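Local coordinates for aminotransferase, class IV (Brucella abortus, PDB 4TVI), which probably transfers the amino group of leucine, isoleucine and valine to 2-oxoglutarate with the help of pyridoxal 5'-phosphate, at residues Y126-G131 with A140-F145; E150-V155 with G277-V282; S166-Y171 with L204-L209; F221-G226 with A270-S275. All coordinates share one frame; numbering follows the deposited sequence.

Contacts 1 and 2 both draw on strand 143-151: contact 1 pairs its start with strand 120-128, and in contact 2 the chain just after the strand crosses to the second, larger sheet. Their centres lie about 29 Å apart. Contacts 2, 3 and 4 all reach that second sheet. Contact 4 is nested inside the loop closed by contact 2 and touches it, Val-282 CG1 lying 4.0 Å from Phe-274 CD2. Contact 3 comes within about 6 Å of contact 4, nearest atoms, without touching. The cofactor, carried on the modified Lys-180, meets contact 2, where Asn-278 N makes a weak hydrogen bond to its phosphate. Contacts 1 and 3 reach the second subunit.

Contact 1 of 4, residues Y126-G131 with A140-F145; sequences YWAEEG and ASSTDF
Trp-127 and Asp-144 form the hydrogen-bonded pair of this antiparallel strand pairing: Asp-144 N donates to Trp-127 O at 2.9 Å, and Trp-127 N returns a longer bond to Asp-144 O. The Trp-127 indole can be followed outward. Its CG sits between the backbone N and the carbonyl carbon (chi1 70°), which lays the ring against the partner strand. CE3 passes over Asp-144 O at 3.6 Å, CZ3 and CH2 cover the carbonyl carbon of Phe-145, and CZ2 meets Asp-144 CB at 3.9 Å, a CH-pi contact over the six-membered ring. At the far edge NE1 gives Glu-129 OE2 a nearly straight bond lying in the ring plane. A water donates to that same OE2 and to Asp-144 OD2, joining two carboxylates that also bind cations: Asp-144 pairs with Lys-40, and Glu-129 with Arg-49 of the second subunit, which probably eases their mutual repulsion. Glu-129 OE1 is hydrogen-bonded to Ser-55 OG. On the other face, Tyr-126 and Phe-145 cross with planes 55° apart, Phe-145 CD1 standing over the rim of the tyrosine ring, 3.5 Å from Tyr-126 CE1. Tyr-126 OH continues to Asn-86. Beyond the paired residues Ser-142 takes over, its O accepting from Glu-129 N at 3.1 Å and its OG from Glu-130 N at 2.9 Å; OG is also bonded to Leu-139 O. The arrangement is a beta hairpin of the smaller sheet, strands 120-128 and 143-151, closed by the loop that runs between them.

Contact 2 of 4, residues E150-V155 with G277-V282; sequences EAIPMV and GNMSKV
Met-154 reaches across to the turn 279-281 with its thioether, and no hydrogen bond links the two segments. The sulfur contact comes first: SD lies 3.3 Å from Met-279 O, which meets the sulfur on the extension of the CG-SD bond (about 172°), consistent with a weak sulfur-oxygen attraction. That carbonyl also accepts from Arg-69 NE, while Arg-69 NH1 binds Ile-152 O, so one guanidinium joins both backbones. CG of Met-154 stands anti to the backbone N (chi1 -173°), and the chain then bends at chi2 (73°), which brings SD up to the turn, with the methyl beyond it. The apolar contacts follow from this: Met-154 CE meets Ser-280 CA at 3.8 Å and Lys-281 CG at 3.9 Å. A looser touch joins Ile-152 CD1 to Met-279 SD at 4.5 Å. Hydrogen bonds within 277-282 give the turn its shape. Lys-281 folds its chain at chi2 so that NZ comes back to Asn-278, bonding O on a lone pair in the carbonyl plane and OD1 from a tilted direction, each at 3.1 Å. Asn-278 N makes a weak hydrogen bond to OP3 of the cofactor-bearing modified Lys-180, which places this turn beside the phosphate. Around the contact, Trp-307 of helix 297-310 packs on both Met-154 and Lys-281, Tyr-121 of strand 120-128 touches Ile-152 and Met-279, and Arg-69 of strand 64-70 lies against Met-154 and Lys-281, where the chain just after strand 143-151 approaches the turn between strands 272-277 and 281-288.

Contact 3 of 4, residues S166-Y171 with L204-L209; sequences SFRRPY and LVTDVL
Arg-169 and Asp-207 bring the two backbones to 4.6 Å between their CA atoms, and the touching parts run 57° apart, so the irregular segment 166-171 slants over the end of strand 202-206. One direct backbone bond joins them: Arg-169 N donates to Thr-206 O at 2.9 Å. A water bridges on each flank of it. One donates to Phe-167 O and accepts from Thr-206 N; the other donates to Arg-169 O and accepts from Val-208 N. Among the side chains, Arg-169 bends at chi2 and chi3 (-66° and -53°), and its CG and CD each lie 3.7 Å from Val-205 CG1, the two chains crossing at about a right angle. The guanidinium then turns away, NE bonding Thr-236 O, with Pro-170 CD over one of its faces. Arg-168 stretches out across the 206-208 backbone, CB 3.5 Å from Thr-206 O and CD 3.6 Å from Asp-207 O. Val-208 CG2 touches both Arg-169 O and the Tyr-171 ring, 3.8 Å from Tyr-171 CE1. Tyr-171 and Val-208 also pack on Val-208 and Tyr-171 of the second subunit, and Pro-170 on its Val-174. The arrangement belongs to the dimer interface, where a loop leaving strand 160-164 crosses the end of the neighbouring parallel strand.

Contact 4 of 4, residues F221-G226 with A270-S275; sequences FMVRGG and ADEIFS
A classic beta bulge marks this antiparallel pairing, Asp-271 and Glu-272 both facing Val-223. Val-223 O accepts from both, at 2.8 Å from Asp-271 N and 3.3 Å from Glu-272 N, and Val-223 N donates back to Glu-272 O. Asp-271 then reaches past the strand end: its OD2 receives Gly-225 N at 3.0 Å, nearly along the C-O axis, and a water links the same oxygen to Gly-226 N. Farther along, Phe-221 and Phe-274 exchange backbone bonds, with Phe-221 N 2.7 Å from Phe-274 O. A chi1 of 67° swings the Phe-274 ring back beneath Phe-221 CB, a CH-pi contact 3.4 Å from the ring centroid. The two rings are almost parallel, 8° apart, but slid so that they barely overlap. Val-223 CG2 meets the edge of the Phe-274 ring, and Val-223 runs alongside Glu-272, whose carboxylate is bonded to Val-298 N and Thr-299 OG1. Helix 297-310 therefore covers this face, also touching Phe-274, while helix 264-268 lies against Met-222 and Ile-273 on the other; strands 227-231 and 281-288 flank the pair.

Contact 1 of 4, residues Y126-G131 with A140-F145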
loop_
_atom_site.group_PDB
_atom_site.type_symbol
_atom_site.label_atom_id
_atom_site.label_comp_id
_atom_site.label_asym_id
_atom_site.label_seq_id
_atom_site.Cartn_x
_atom_site.Cartn_y
_atom_site.Cartn_z
ATOM N N TYR A 126 -11.549 -4.277 -5.982
ATOM C CA TYR A 126 -12.402 -3.360 -5.231
ATOM C C TYR A 126 -11.553 -2.216 -4.691
ATOM O O TYR A 126 -10.397 -2.430 -4.331
ATOM C CB TYR A 126 -13.074 -4.047 -4.046
ATOM C CG TYR A 126 -14.263 -4.930 -4.331
ATOM C CD1 TYR A 126 -15.426 -4.418 -4.895
ATOM C CD2 TYR A 126 -14.249 -6.265 -3.959
ATOM C CE1 TYR A 126 -16.529 -5.231 -5.121
ATOM C CE2 TYR A 126 -15.337 -7.077 -4.177
ATOM C CZ TYR A 126 -16.476 -6.561 -4.759
ATOM O OH TYR A 126 -17.561 -7.386 -4.970
ATOM N N TRP A 127 -12.130 -1.020 -4.608
ATOM C CA TRP A 127 -11.429 0.137 -4.056
ATOM C C TRP A 127 -12.415 1.238 -3.660
ATOM O O TRP A 127 -13.562 1.249 -4.108
ATOM C CB TRP A 127 -10.418 0.678 -5.063
ATOM C CG TRP A 127 -11.065 1.343 -6.249
ATOM C CD1 TRP A 127 -11.340 2.675 -6.397
ATOM C CD2 TRP A 127 -11.527 0.701 -7.446
ATOM N NE1 TRP A 127 -11.939 2.900 -7.615
ATOM C CE2 TRP A 127 -12.068 1.705 -8.277
ATOM C CE3 TRP A 127 -11.537 -0.625 -7.895
ATOM C CZ2 TRP A 127 -12.606 1.427 -9.534
ATOM C CZ3 TRP A 127 -12.075 -0.900 -9.148
ATOM C CH2 TRP A 127 -12.603 0.122 -9.950
ATOM N N ALA A 128 -11.965 2.173 -2.835
ATOM C CA ALA A 128 -12.815 3.292 -2.438
ATOM C C ALA A 128 -12.573 4.499 -3.330
ATOM O O ALA A 128 -11.427 4.866 -3.584
ATOM C CB ALA A 128 -12.577 3.659 -0.984
ATOM N N GLU A 129 -13.654 5.111 -3.809
ATOM C CA GLU A 129 -13.539 6.334 -4.596
ATOM C C GLU A 129 -13.384 7.571 -3.707
ATOM O O GLU A 129 -12.745 8.544 -4.104
ATOM C CB GLU A 129 -14.751 6.520 -5.512
ATOM C CG GLU A 129 -14.697 5.718 -6.794
ATOM C CD GLU A 129 -13.611 6.205 -7.734
ATOM O OE1 GLU A 129 -13.251 7.403 -7.664
ATOM O OE2 GLU A 129 -13.112 5.391 -8.541
ATOM N N GLU A 130 -13.979 7.536 -2.515
ATOM C CA GLU A 130 -13.976 8.687 -1.613
ATOM C C GLU A 130 -13.467 8.326 -0.225
ATOM O O GLU A 130 -13.522 7.165 0.185
ATOM C CB GLU A 130 -15.381 9.277 -1.476
ATOM C CG GLU A 130 -16.133 9.486 -2.771
ATOM C CD GLU A 130 -17.555 9.945 -2.522
ATOM O OE1 GLU A 130 -17.740 10.943 -1.791
ATOM O OE2 GLU A 130 -18.488 9.297 -3.038
ATOM N N GLY A 131 -12.990 9.331 0.501
ATOM C CA GLY A 131 -12.627 9.152 1.892
ATOM C C GLY A 131 -13.750 9.740 2.722
ATOM O O GLY A 131 -14.581 10.489 2.197
ATOM N N ALA A 140 -16.868 3.622 2.868
ATOM C CA ALA A 140 -17.238 2.286 2.382
ATOM C C ALA A 140 -18.282 2.322 1.269
ATOM O O ALA A 140 -18.197 1.570 0.296
ATOM C CB ALA A 140 -17.746 1.431 3.537
ATOM N N SER A 141 -19.244 3.229 1.398
ATOM C CA SER A 141 -20.322 3.338 0.431
ATOM C C SER A 141 -19.819 3.801 -0.936
ATOM O O SER A 141 -20.552 3.742 -1.916
ATOM C CB SER A 141 -21.397 4.294 0.947
ATOM O OG SER A 141 -20.843 5.567 1.234
ATOM N N SER A 142 -18.578 4.279 -0.998
ATOM C CA SER A 142 -18.011 4.745 -2.258
ATOM C C SER A 142 -17.213 3.647 -2.952
ATOM O O SER A 142 -16.506 3.908 -3.925
ATOM C CB SER A 142 -17.122 5.969 -2.030
ATOM O OG SER A 142 -15.907 5.606 -1.396
ATOM N N THR A 143 -17.351 2.415 -2.469
ATOM C CA THR A 143 -16.659 1.270 -3.059
ATOM C C THR A 143 -17.085 1.043 -4.506
ATOM O O THR A 143 -18.277 1.098 -4.828
ATOM C CB THR A 143 -16.915 -0.022 -2.251
ATOM O OG1 THR A 143 -16.407 0.142 -0.920
ATOM C CG2 THR A 143 -16.222 -1.217 -2.897
ATOM N N ASP A 144 -16.104 0.836 -5.384
ATOM C CA ASP A 144 -16.388 0.508 -6.775
ATOM C C ASP A 144 -15.664 -0.776 -7.174
ATOM O O ASP A 144 -14.797 -1.262 -6.450
ATOM C CB ASP A 144 -15.993 1.663 -7.701
ATOM C CG ASP A 144 -16.815 1.688 -8.984
ATOM O OD1 ASP A 144 -17.560 0.714 -9.247
ATOM O OD2 ASP A 144 -16.732 2.691 -9.720
ATOM N N PHE A 145 -16.014 -1.311 -8.338
ATOM C CA PHE A 145 -15.521 -2.613 -8.770
ATOM C C PHE A 145 -15.019 -2.594 -10.205
ATOM O O PHE A 145 -15.519 -1.838 -11.043
ATOM C CB PHE A 145 -16.633 -3.655 -8.612
ATOM C CG PHE A 145 -16.300 -5.011 -9.174
ATOM C CD1 PHE A 145 -15.566 -5.923 -8.432
ATOM C CD2 PHE A 145 -16.757 -5.389 -10.427
ATOM C CE1 PHE A 145 -15.274 -7.174 -8.937
ATOM C CE2 PHE A 145 -16.467 -6.647 -10.940
ATOM C CZ PHE A 145 -15.725 -7.538 -10.195
HETATM O O HOH W 1 -14.799 4.374 -10.274
#

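Contact 2 of 4, residues E150-V155 with G277-V282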
loop_
_atom_site.group_PDB
_atom_site.type_symbol
_atom_site.label_atom_id
_atom_site.label_comp_id
_atom_site.label_asym_id
_atom_site.label_seq_id
_atom_site.Cartn_x
_atom_site.Cartn_y
_atom_site.Cartn_z
ATOM N N GLU A 150 -7.109 -10.775 -18.715
ATOM C CA GLU A 150 -5.985 -10.692 -19.639
ATOM C C GLU A 150 -5.643 -12.052 -20.235
ATOM O O GLU A 150 -5.472 -13.034 -19.509
ATOM C CB GLU A 150 -4.755 -10.110 -18.942
ATOM C CG GLU A 150 -3.583 -9.854 -19.881
ATOM C CD GLU A 150 -2.436 -9.130 -19.197
ATOM O OE1 GLU A 150 -2.512 -8.926 -17.965
ATOM O OE2 GLU A 150 -1.461 -8.765 -19.887
ATOM N N ALA A 151 -5.543 -12.101 -21.559
ATOM C CA ALA A 151 -5.120 -13.307 -22.252
ATOM C C ALA A 151 -3.646 -13.595 -21.976
ATOM O O ALA A 151 -2.760 -12.880 -22.442
ATOM C CB ALA A 151 -5.363 -13.174 -23.746
ATOM N N ILE A 152 -3.394 -14.621 -21.174
ATOM C CA ILE A 152 -2.035 -15.076 -20.903
ATOM C C ILE A 152 -1.935 -16.584 -21.082
ATOM O O ILE A 152 -2.579 -17.334 -20.352
ATOM C CB ILE A 152 -1.588 -14.705 -19.486
ATOM C CG1 ILE A 152 -1.731 -13.193 -19.268
ATOM C CG2 ILE A 152 -0.152 -15.172 -19.244
ATOM C CD1 ILE A 152 -1.223 -12.710 -17.929
ATOM N N PRO A 153 -1.140 -17.035 -22.065
ATOM C CA PRO A 153 -1.006 -18.474 -22.319
ATOM C C PRO A 153 -0.467 -19.230 -21.103
ATOM O O PRO A 153 0.476 -18.770 -20.458
ATOM C CB PRO A 153 -0.013 -18.532 -23.482
ATOM C CG PRO A 153 -0.153 -17.207 -24.160
ATOM C CD PRO A 153 -0.394 -16.232 -23.046
ATOM N N MET A 154 -1.065 -20.376 -20.801
ATOM C CA MET A 154 -0.608 -21.209 -19.698
ATOM C C MET A 154 0.527 -22.104 -20.168
ATOM O O MET A 154 0.310 -23.078 -20.887
ATOM C CB MET A 154 -1.758 -22.051 -19.146
ATOM C CG MET A 154 -1.429 -22.822 -17.880
ATOM S SD MET A 154 -1.309 -21.728 -16.456
ATOM C CE MET A 154 -1.812 -22.829 -15.138
ATOM N N VAL A 155 1.742 -21.749 -19.773
ATOM C CA VAL A 155 2.940 -22.462 -20.196
ATOM C C VAL A 155 3.525 -23.298 -19.061
ATOM O O VAL A 155 3.457 -22.907 -17.895
ATOM C CB VAL A 155 4.021 -21.490 -20.708
ATOM N N GLY A 277 0.441 -20.958 -6.554
ATOM C CA GLY A 277 -0.154 -19.655 -6.761
ATOM C C GLY A 277 -1.085 -19.705 -7.945
ATOM O O GLY A 277 -1.065 -20.664 -8.706
ATOM N N ASN A 278 -1.906 -18.680 -8.106
ATOM C CA ASN A 278 -2.920 -18.709 -9.146
ATOM C C ASN A 278 -2.397 -18.817 -10.572
ATOM O O ASN A 278 -2.975 -19.530 -11.390
ATOM C CB ASN A 278 -3.796 -17.463 -9.054
ATOM C CG ASN A 278 -4.672 -17.302 -10.267
ATOM O OD1 ASN A 278 -5.468 -18.185 -10.586
ATOM N ND2 ASN A 278 -4.521 -16.180 -10.969
ATOM N N MET A 279 -1.313 -18.109 -10.872
ATOM C CA MET A 279 -0.890 -17.942 -12.263
ATOM C C MET A 279 -0.466 -19.241 -12.950
ATOM O O MET A 279 -0.832 -19.480 -14.104
ATOM C CB MET A 279 0.238 -16.916 -12.362
ATOM C CG MET A 279 0.550 -16.537 -13.797
ATOM S SD MET A 279 -0.819 -15.634 -14.565
ATOM C CE MET A 279 -1.017 -14.290 -13.406
ATOM N N SER A 280 0.311 -20.071 -12.253
ATOM C CA SER A 280 0.811 -21.313 -12.844
ATOM C C SER A 280 0.580 -22.536 -11.950
ATOM O O SER A 280 1.066 -23.632 -12.248
ATOM C CB SER A 280 2.300 -21.182 -13.167
ATOM O OG SER A 280 2.526 -20.203 -14.169
ATOM N N LYS A 281 -0.153 -22.325 -10.858
ATOM C CA LYS A 281 -0.591 -23.383 -9.943
ATOM C C LYS A 281 0.557 -24.035 -9.173
ATOM O O LYS A 281 0.625 -23.923 -7.956
ATOM C CB LYS A 281 -1.407 -24.438 -10.697
ATOM C CG LYS A 281 -2.608 -23.842 -11.434
ATOM C CD LYS A 281 -3.412 -22.898 -10.532
ATOM C CE LYS A 281 -4.629 -22.342 -11.259
ATOM N NZ LYS A 281 -5.356 -21.298 -10.479
ATOM N N VAL A 282 1.430 -24.753 -9.864
ATOM C CA VAL A 282 2.550 -25.414 -9.201
ATOM C C VAL A 282 3.836 -25.139 -9.968
ATOM O O VAL A 282 3.929 -25.444 -11.157
ATOM C CB VAL A 282 2.320 -26.939 -9.077
ATOM C CG1 VAL A 282 3.543 -27.621 -8.485
ATOM C CG2 VAL A 282 1.099 -27.223 -8.220
#

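Contact 3 of 4, residues S166-Y171 with L204-L209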
loop_
_atom_site.group_PDB
_atom_site.type_symbol
_atom_site.label_atom_id
_atom_site.label_comp_id
_atom_site.label_asym_id
_atom_site.label_seq_id
_atom_site.Cartn_x
_atom_site.Cartn_y
_atom_site.Cartn_z
ATOM N N SER A 166 16.745 -9.117 2.858
ATOM C CA SER A 166 16.987 -8.362 4.074
ATOM C C SER A 166 15.677 -7.884 4.684
ATOM O O SER A 166 15.637 -7.433 5.821
ATOM C CB SER A 166 17.899 -7.174 3.780
ATOM O OG SER A 166 17.233 -6.243 2.949
ATOM N N PHE A 167 14.607 -7.944 3.906
ATOM C CA PHE A 167 13.315 -7.484 4.390
ATOM C C PHE A 167 12.471 -8.638 4.914
ATOM O O PHE A 167 12.699 -9.789 4.556
ATOM C CB PHE A 167 12.580 -6.742 3.279
ATOM C CG PHE A 167 13.410 -5.666 2.633
ATOM C CD1 PHE A 167 13.704 -4.495 3.313
ATOM C CD2 PHE A 167 13.896 -5.828 1.343
ATOM C CE1 PHE A 167 14.471 -3.505 2.723
ATOM C CE2 PHE A 167 14.665 -4.838 0.746
ATOM C CZ PHE A 167 14.951 -3.677 1.436
ATOM N N ARG A 168 11.505 -8.323 5.771
ATOM C CA ARG A 168 10.637 -9.343 6.341
ATOM C C ARG A 168 9.172 -9.026 6.076
ATOM O O ARG A 168 8.815 -7.895 5.725
ATOM C CB ARG A 168 10.868 -9.497 7.847
ATOM C CG ARG A 168 12.318 -9.636 8.254
ATOM C CD ARG A 168 12.460 -9.924 9.757
ATOM N NE ARG A 168 13.868 -10.017 10.141
ATOM C CZ ARG A 168 14.334 -9.834 11.376
ATOM N NH1 ARG A 168 13.511 -9.546 12.377
ATOM N NH2 ARG A 168 15.635 -9.935 11.610
ATOM N N ARG A 169 8.333 -10.043 6.247
ATOM C CA ARG A 169 6.888 -9.888 6.231
ATOM C C ARG A 169 6.441 -8.948 7.340
ATOM O O ARG A 169 6.975 -8.989 8.446
ATOM C CB ARG A 169 6.196 -11.245 6.413
ATOM C CG ARG A 169 6.535 -12.299 5.370
ATOM C CD ARG A 169 6.035 -11.917 3.988
ATOM N NE ARG A 169 4.615 -11.582 4.007
ATOM C CZ ARG A 169 4.037 -10.733 3.165
ATOM N NH1 ARG A 169 4.756 -10.126 2.229
ATOM N NH2 ARG A 169 2.736 -10.490 3.258
ATOM N N PRO A 170 5.464 -8.088 7.047
ATOM C CA PRO A 170 4.808 -7.348 8.126
ATOM C C PRO A 170 3.853 -8.257 8.892
ATOM O O PRO A 170 3.774 -9.457 8.608
ATOM C CB PRO A 170 4.057 -6.232 7.395
ATOM C CG PRO A 170 4.032 -6.621 5.939
ATOM C CD PRO A 170 4.802 -7.892 5.748
ATOM N N TYR A 171 3.136 -7.691 9.855
ATOM C CA TYR A 171 2.151 -8.437 10.627
ATOM C C TYR A 171 0.968 -7.525 10.900
ATOM O O TYR A 171 1.069 -6.316 10.720
ATOM C CB TYR A 171 2.759 -8.972 11.932
ATOM C CG TYR A 171 3.527 -7.932 12.723
ATOM C CD1 TYR A 171 4.831 -7.592 12.377
ATOM C CD2 TYR A 171 2.951 -7.288 13.806
ATOM C CE1 TYR A 171 5.539 -6.637 13.091
ATOM C CE2 TYR A 171 3.653 -6.331 14.525
ATOM C CZ TYR A 171 4.945 -6.013 14.161
ATOM O OH TYR A 171 5.650 -5.063 14.869
ATOM N N LEU A 204 13.167 -16.038 -0.656
ATOM C CA LEU A 204 12.503 -16.809 0.387
ATOM C C LEU A 204 12.350 -15.904 1.608
ATOM O O LEU A 204 13.341 -15.509 2.236
ATOM C CB LEU A 204 13.291 -18.078 0.721
ATOM C CG LEU A 204 12.593 -19.082 1.641
ATOM C CD1 LEU A 204 11.286 -19.611 1.015
ATOM C CD2 LEU A 204 13.529 -20.236 2.035
ATOM N N VAL A 205 11.107 -15.564 1.930
ATOM C CA VAL A 205 10.819 -14.495 2.880
ATOM C C VAL A 205 10.429 -15.020 4.261
ATOM O O VAL A 205 9.657 -15.977 4.378
ATOM C CB VAL A 205 9.687 -13.591 2.354
ATOM C CG1 VAL A 205 9.581 -12.327 3.187
ATOM C CG2 VAL A 205 9.927 -13.245 0.885
ATOM N N THR A 206 10.966 -14.391 5.305
ATOM C CA THR A 206 10.620 -14.766 6.670
ATOM C C THR A 206 9.699 -13.731 7.302
ATOM O O THR A 206 9.585 -12.604 6.810
ATOM C CB THR A 206 11.863 -14.920 7.559
ATOM O OG1 THR A 206 12.462 -13.638 7.778
ATOM C CG2 THR A 206 12.871 -15.862 6.912
ATOM N N ASP A 207 9.009 -14.133 8.364
ATOM C CA ASP A 207 8.241 -13.198 9.177
ATOM C C ASP A 207 9.182 -12.567 10.207
ATOM O O ASP A 207 10.382 -12.840 10.200
ATOM C CB ASP A 207 7.048 -13.893 9.848
ATOM C CG ASP A 207 7.455 -15.098 10.684
ATOM O OD1 ASP A 207 8.569 -15.097 11.244
ATOM O OD2 ASP A 207 6.651 -16.051 10.783
ATOM N N VAL A 208 8.637 -11.756 11.107
ATOM C CA VAL A 208 9.449 -11.027 12.072
ATOM C C VAL A 208 10.118 -11.972 13.077
ATOM O O VAL A 208 11.161 -11.646 13.656
ATOM C CB VAL A 208 8.578 -9.957 12.791
ATOM C CG1 VAL A 208 9.164 -9.539 14.139
ATOM C CG2 VAL A 208 8.413 -8.737 11.886
ATOM N N LEU A 209 9.557 -13.168 13.230
ATOM C CA LEU A 209 10.141 -14.182 14.101
ATOM C C LEU A 209 11.320 -14.898 13.448
ATOM O O LEU A 209 12.026 -15.659 14.097
ATOM C CB LEU A 209 9.080 -15.207 14.507
ATOM C CG LEU A 209 7.906 -14.673 15.322
ATOM C CD1 LEU A 209 6.991 -15.805 15.749
ATOM C CD2 LEU A 209 8.440 -13.945 16.539
HETATM O O HOH W 2 13.056 -12.431 5.170
HETATM O O HOH W 3 6.014 -10.810 10.248
#

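Contact 4 of 4, residues F221-G226 with A270-S275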
loop_
_atom_site.group_PDB
_atom_site.type_symbol
_atom_site.label_atom_id
_atom_site.label_comp_id
_atom_site.label_asym_id
_atom_site.label_seq_id
_atom_site.Cartn_x
_atom_site.Cartn_y
_atom_site.Cartn_z
ATOM N N PHE A 221 6.627 -24.395 -0.669
ATOM C CA PHE A 221 6.609 -25.766 -0.182
ATOM C C PHE A 221 8.003 -26.348 -0.274
ATOM O O PHE A 221 8.806 -25.920 -1.100
ATOM C CB PHE A 221 5.667 -26.641 -1.009
ATOM C CG PHE A 221 4.203 -26.420 -0.747
ATOM C CD1 PHE A 221 3.550 -25.303 -1.248
ATOM C CD2 PHE A 221 3.463 -27.374 -0.058
ATOM C CE1 PHE A 221 2.193 -25.118 -1.033
ATOM C CE2 PHE A 221 2.110 -27.199 0.167
ATOM C CZ PHE A 221 1.469 -26.066 -0.328
ATOM N N MET A 222 8.277 -27.358 0.540
ATOM C CA MET A 222 9.489 -28.137 0.376
ATOM C C MET A 222 9.212 -29.619 0.576
ATOM O O MET A 222 8.219 -30.005 1.194
ATOM C CB MET A 222 10.576 -27.662 1.341
ATOM C CG MET A 222 10.165 -27.677 2.804
ATOM S SD MET A 222 11.571 -27.427 3.904
ATOM C CE MET A 222 12.171 -29.111 4.052
ATOM N N VAL A 223 10.097 -30.444 0.029
ATOM C CA VAL A 223 9.997 -31.887 0.160
ATOM C C VAL A 223 11.258 -32.416 0.814
ATOM O O VAL A 223 12.370 -32.032 0.451
ATOM C CB VAL A 223 9.797 -32.570 -1.200
ATOM C CG1 VAL A 223 9.566 -34.078 -1.014
ATOM C CG2 VAL A 223 8.627 -31.926 -1.950
ATOM N N ARG A 224 11.085 -33.292 1.793
ATOM C CA ARG A 224 12.219 -33.851 2.503
ATOM C C ARG A 224 11.868 -35.264 2.928
ATOM O O ARG A 224 10.883 -35.483 3.639
ATOM C CB ARG A 224 12.583 -32.972 3.705
ATOM C CG ARG A 224 13.760 -33.451 4.539
ATOM C CD ARG A 224 14.117 -32.393 5.593
ATOM N NE ARG A 224 12.946 -32.046 6.395
ATOM C CZ ARG A 224 12.872 -31.020 7.236
ATOM N NH1 ARG A 224 13.909 -30.206 7.405
ATOM N NH2 ARG A 224 11.747 -30.807 7.905
ATOM N N GLY A 225 12.650 -36.226 2.459
ATOM C CA GLY A 225 12.418 -37.618 2.792
ATOM C C GLY A 225 11.057 -38.126 2.351
ATOM O O GLY A 225 10.444 -38.945 3.031
ATOM N N GLY A 226 10.575 -37.626 1.218
ATOM C CA GLY A 226 9.305 -38.078 0.678
ATOM C C GLY A 226 8.108 -37.418 1.333
ATOM O O GLY A 226 6.961 -37.681 0.962
ATOM N N ALA A 270 16.260 -29.103 1.918
ATOM C CA ALA A 270 15.185 -29.666 1.105
ATOM C C ALA A 270 15.700 -30.505 -0.062
ATOM O O ALA A 270 16.697 -30.157 -0.703
ATOM C CB ALA A 270 14.288 -28.561 0.593
ATOM N N ASP A 271 15.015 -31.616 -0.325
ATOM C CA ASP A 271 15.264 -32.408 -1.523
ATOM C C ASP A 271 14.656 -31.677 -2.712
ATOM O O ASP A 271 15.240 -31.624 -3.797
ATOM C CB ASP A 271 14.673 -33.817 -1.400
ATOM C CG ASP A 271 15.274 -34.605 -0.254
ATOM O OD1 ASP A 271 16.460 -34.380 0.059
ATOM O OD2 ASP A 271 14.564 -35.455 0.328
ATOM N N GLU A 272 13.466 -31.127 -2.493
ATOM C CA GLU A 272 12.779 -30.327 -3.500
ATOM C C GLU A 272 12.170 -29.088 -2.869
ATOM O O GLU A 272 11.793 -29.096 -1.698
ATOM C CB GLU A 272 11.660 -31.122 -4.191
ATOM C CG GLU A 272 11.980 -32.558 -4.564
ATOM C CD GLU A 272 10.785 -33.255 -5.189
ATOM O OE1 GLU A 272 9.911 -32.548 -5.742
ATOM O OE2 GLU A 272 10.713 -34.503 -5.132
ATOM N N ILE A 273 12.051 -28.033 -3.665
ATOM C CA ILE A 273 11.323 -26.841 -3.267
ATOM C C ILE A 273 10.397 -26.442 -4.412
ATOM O O ILE A 273 10.792 -26.487 -5.582
ATOM C CB ILE A 273 12.268 -25.655 -2.923
ATOM C CG1 ILE A 273 13.319 -26.069 -1.891
ATOM C CG2 ILE A 273 11.469 -24.461 -2.405
ATOM C CD1 ILE A 273 14.301 -24.954 -1.530
ATOM N N PHE A 274 9.162 -26.079 -4.087
ATOM C CA PHE A 274 8.264 -25.550 -5.107
ATOM C C PHE A 274 7.314 -24.500 -4.543
ATOM O O PHE A 274 7.240 -24.292 -3.331
ATOM C CB PHE A 274 7.484 -26.686 -5.787
ATOM C CG PHE A 274 6.487 -27.395 -4.897
ATOM C CD1 PHE A 274 6.863 -28.512 -4.160
ATOM C CD2 PHE A 274 5.159 -26.991 -4.858
ATOM C CE1 PHE A 274 5.944 -29.183 -3.368
ATOM C CE2 PHE A 274 4.232 -27.658 -4.069
ATOM C CZ PHE A 274 4.628 -28.760 -3.327
ATOM N N SER A 275 6.620 -23.806 -5.435
ATOM C CA SER A 275 5.676 -22.782 -5.017
ATOM C C SER A 275 4.300 -23.059 -5.609
ATOM O O SER A 275 4.172 -23.789 -6.599
ATOM C CB SER A 275 6.164 -21.395 -5.434
ATOM O OG SER A 275 6.101 -21.230 -6.838
HETATM O O HOH W 4 12.213 -36.402 -0.936
#